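Local coordinates for protein AbyA5 (Verrucosispora maris, PDB 4YWF) that catalyses acetate elimination in spirotetronate biosynthesis as an esterase-like lyase of the alpha/beta hydrolase superfamily, at residues A[115-120]-A[160-165]. The protein carries 4 engineered substitutions. Numbering follows the deposited sequence.
Sequences PGIERL and PILPEL
Ile117 meets Leu162 and Pro163 in a small, wholly apolar contact between the lead-in to an edge strand, 118-124, and the first turn of helix 162-167, at the outer end of the mixed sheet of an alpha/beta hydrolase fold. No hydrogen bond joins the two segments, and the touching is done by the two branches of one isoleucine. The longer branch reaches the ring of Pro163: chi1 of -53° swings CG1 to the side opposite the carbonyl carbon, leaving CG2 opposite the backbone N, and with chi2 extended at -170° the terminal methyl is carried out to the proline. There Ile117 CD1 sits 4.1 Å from Pro163 CD and almost as near to CG of the same ring, so the methyl rests on the CD-CG side of the proline. The shorter branch takes the other partner, with Ile117 CG2 4.2 Å from Leu162 CD1. The CA-CB bond of Leu162 points toward 115-120, and CD1 is the methyl that touches. The closest pair of CA atoms, those of Ile117 and Leu162, is 7.2 Å apart, and only 125 Å² is buried, both sides summed. Within the helix start, Leu165 N donates to Ile161 O, closing the first turn that carries Leu162 and Pro163. Strand 127-134 lies beside both segments, with Trp132 touching Ile117 as well as Leu162; Trp110 of helix 94-111 also packs on Ile117, Val114 meets Pro163, and Leu162 also touches Ala172 and Val174 of strand 171-174.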
ATOM      1  N   PRO A 115       7.064  22.638  -2.168  1.00 39.59           N
ATOM      2  CA  PRO A 115       7.898  22.717  -0.972  1.00 42.42           C
ATOM      3  C   PRO A 115       7.360  21.731   0.052  1.00 39.02           C
ATOM      4  O   PRO A 115       6.134  21.559   0.187  1.00 42.39           O
ATOM      5  CB  PRO A 115       7.693  24.165  -0.489  1.00 44.99           C
ATOM      6  CG  PRO A 115       7.233  24.926  -1.699  1.00 44.24           C
ATOM      7  CD  PRO A 115       6.384  23.927  -2.449  1.00 44.40           C
ATOM      8  N   GLY A 116       8.265  21.058   0.723  1.00 35.99           N
ATOM      9  CA  GLY A 116       7.865  20.158   1.796  1.00 34.07           C
ATOM     10  C   GLY A 116       7.986  18.684   1.430  1.00 33.26           C
ATOM     11  O   GLY A 116       8.193  17.877   2.329  1.00 34.15           O
ATOM     12  N   ILE A 117       7.875  18.334   0.134  1.00 30.17           N
ATOM     13  CA  ILE A 117       8.010  16.928  -0.279  1.00 28.68           C
ATOM     14  C   ILE A 117       9.460  16.566  -0.434  1.00 28.33           C
ATOM     15  O   ILE A 117      10.159  17.135  -1.254  1.00 26.28           O
ATOM     16  CB  ILE A 117       7.261  16.553  -1.584  1.00 26.31           C
ATOM     17  CG1 ILE A 117       5.781  16.978  -1.493  1.00 26.67           C
ATOM     18  CG2 ILE A 117       7.365  15.052  -1.822  1.00 25.69           C
ATOM     19  CD1 ILE A 117       4.892  16.460  -2.620  1.00 26.24           C
ATOM     20  N   GLU A 118       9.880  15.580   0.356  1.00 26.22           N
ATOM     21  CA  GLU A 118      11.241  15.129   0.420  1.00 28.08           C
ATOM     22  C   GLU A 118      11.372  13.638   0.187  1.00 24.81           C
ATOM     23  O   GLU A 118      10.568  12.869   0.630  1.00 26.64           O
ATOM     24  CB  GLU A 118      11.821  15.452   1.793  1.00 29.32           C
ATOM     25  CG  GLU A 118      13.277  15.084   1.994  1.00 33.79           C
ATOM     26  CD  GLU A 118      13.783  15.516   3.384  1.00 40.12           C
ATOM     27  OE1 GLU A 118      13.220  16.483   3.977  1.00 31.90           O
ATOM     28  OE2 GLU A 118      14.730  14.860   3.901  1.00 38.82           O
ATOM     29  N   ARG A 119      12.422  13.257  -0.494  1.00 23.69           N
ATOM     30  CA  ARG A 119      12.754  11.857  -0.737  1.00 25.14           C
ATOM     31  C   ARG A 119      13.607  11.313   0.394  1.00 26.57           C
ATOM     32  O   ARG A 119      14.593  11.933   0.796  1.00 25.44           O
ATOM     33  CB  ARG A 119      13.547  11.775  -2.049  1.00 28.91           C
ATOM     34  CG  ARG A 119      14.275  10.458  -2.246  1.00 32.28           C
ATOM     35  CD  ARG A 119      15.068  10.452  -3.534  1.00 35.48           C
ATOM     36  NE  ARG A 119      14.232   9.925  -4.582  1.00 38.03           N
ATOM     37  CZ  ARG A 119      14.086  10.457  -5.784  1.00 48.31           C
ATOM     38  NH1 ARG A 119      14.788  11.539  -6.163  1.00 53.36           N
ATOM     39  NH2 ARG A 119      13.268   9.856  -6.640  1.00 47.01           N
ATOM     40  N   LEU A 120      13.243  10.150   0.897  1.00 25.91           N
ATOM     41  CA  LEU A 120      14.027   9.423   1.859  1.00 25.46           C
ATOM     42  C   LEU A 120      14.559   8.160   1.146  1.00 28.32           C
ATOM     43  O   LEU A 120      13.866   7.513   0.420  1.00 25.23           O
ATOM     44  CB  LEU A 120      13.160   9.003   3.027  1.00 26.95           C
ATOM     45  CG  LEU A 120      12.377  10.102   3.750  1.00 29.99           C
ATOM     46  CD1 LEU A 120      11.541   9.478   4.870  1.00 31.94           C
ATOM     47  CD2 LEU A 120      13.358  11.145   4.299  1.00 29.59           C
ATOM     48  N   PRO A 160       1.177  12.096  -4.143  1.00 24.72           N
ATOM     49  CA  PRO A 160       0.697  13.422  -4.469  1.00 25.57           C
ATOM     50  C   PRO A 160      -0.164  14.035  -3.326  1.00 26.71           C
ATOM     51  O   PRO A 160      -0.316  15.269  -3.262  1.00 26.78           O
ATOM     52  CB  PRO A 160      -0.168  13.173  -5.680  1.00 27.34           C
ATOM     53  CG  PRO A 160       0.338  11.938  -6.318  1.00 26.43           C
ATOM     54  CD  PRO A 160       0.898  11.126  -5.210  1.00 27.05           C
ATOM     55  N   ILE A 161      -0.724  13.205  -2.443  1.00 29.13           N
ATOM     56  CA  ILE A 161      -1.546  13.763  -1.329  1.00 28.37           C
ATOM     57  C   ILE A 161      -0.757  14.097  -0.071  1.00 26.54           C
ATOM     58  O   ILE A 161      -1.357  14.622   0.877  1.00 26.60           O
ATOM     59  CB  ILE A 161      -2.788  12.919  -0.961  1.00 30.78           C
ATOM     60  CG1 ILE A 161      -2.407  11.500  -0.515  1.00 37.96           C
ATOM     61  CG2 ILE A 161      -3.746  12.926  -2.154  1.00 33.54           C
ATOM     62  CD1 ILE A 161      -3.604  10.647  -0.059  1.00 40.47           C
ATOM     63  N   LEU A 162       0.565  13.882  -0.073  1.00 23.20           N
ATOM     64  CA  LEU A 162       1.427  14.255   1.072  1.00 23.76           C
ATOM     65  C   LEU A 162       1.188  15.654   1.606  1.00 26.00           C
ATOM     66  O   LEU A 162       1.114  15.838   2.810  1.00 24.55           O
ATOM     67  CB  LEU A 162       2.903  14.049   0.757  1.00 25.34           C
ATOM     68  CG  LEU A 162       3.349  12.589   0.737  1.00 25.73           C
ATOM     69  CD1 LEU A 162       4.725  12.411   0.101  1.00 25.22           C
ATOM     70  CD2 LEU A 162       3.358  11.982   2.139  1.00 25.03           C
ATOM     71  N   PRO A 163       1.101  16.658   0.738  1.00 26.03           N
ATOM     72  CA  PRO A 163       0.909  18.013   1.316  1.00 28.73           C
ATOM     73  C   PRO A 163      -0.393  18.115   2.100  1.00 26.41           C
ATOM     74  O   PRO A 163      -0.432  18.804   3.120  1.00 27.55           O
ATOM     75  CB  PRO A 163       0.846  18.954   0.068  1.00 28.08           C
ATOM     76  CG  PRO A 163       1.405  18.143  -1.038  1.00 29.66           C
ATOM     77  CD  PRO A 163       1.229  16.679  -0.718  1.00 27.12           C
ATOM     78  N   GLU A 164      -1.446  17.465   1.627  1.00 26.61           N
ATOM     79  CA  GLU A 164      -2.735  17.558   2.332  1.00 27.81           C
ATOM     80  C   GLU A 164      -2.709  16.782   3.641  1.00 28.37           C
ATOM     81  O   GLU A 164      -3.224  17.242   4.634  1.00 24.96           O
ATOM     82  CB  GLU A 164      -3.867  17.099   1.462  1.00 29.96           C
ATOM     83  CG  GLU A 164      -4.101  18.041   0.296  1.00 37.64           C
ATOM     84  CD  GLU A 164      -3.872  17.376  -1.037  1.00 44.62           C
ATOM     85  OE1 GLU A 164      -4.870  16.868  -1.569  1.00 48.11           O
ATOM     86  OE2 GLU A 164      -2.706  17.357  -1.550  1.00 54.68           O
ATOM     87  N   LEU A 165      -2.044  15.635   3.672  1.00 28.38           N
ATOM     88  CA  LEU A 165      -1.784  14.951   4.964  1.00 26.66           C
ATOM     89  C   LEU A 165      -0.922  15.747   5.961  1.00 28.25           C
ATOM     90  O   LEU A 165      -1.230  15.835   7.152  1.00 28.00           O
ATOM     91  CB  LEU A 165      -1.148  13.591   4.704  1.00 30.11           C
ATOM     92  CG  LEU A 165      -1.973  12.552   3.967  1.00 30.69           C
ATOM     93  CD1 LEU A 165      -1.102  11.308   3.680  1.00 31.49           C
ATOM     94  CD2 LEU A 165      -3.206  12.141   4.741  1.00 29.71           C
TER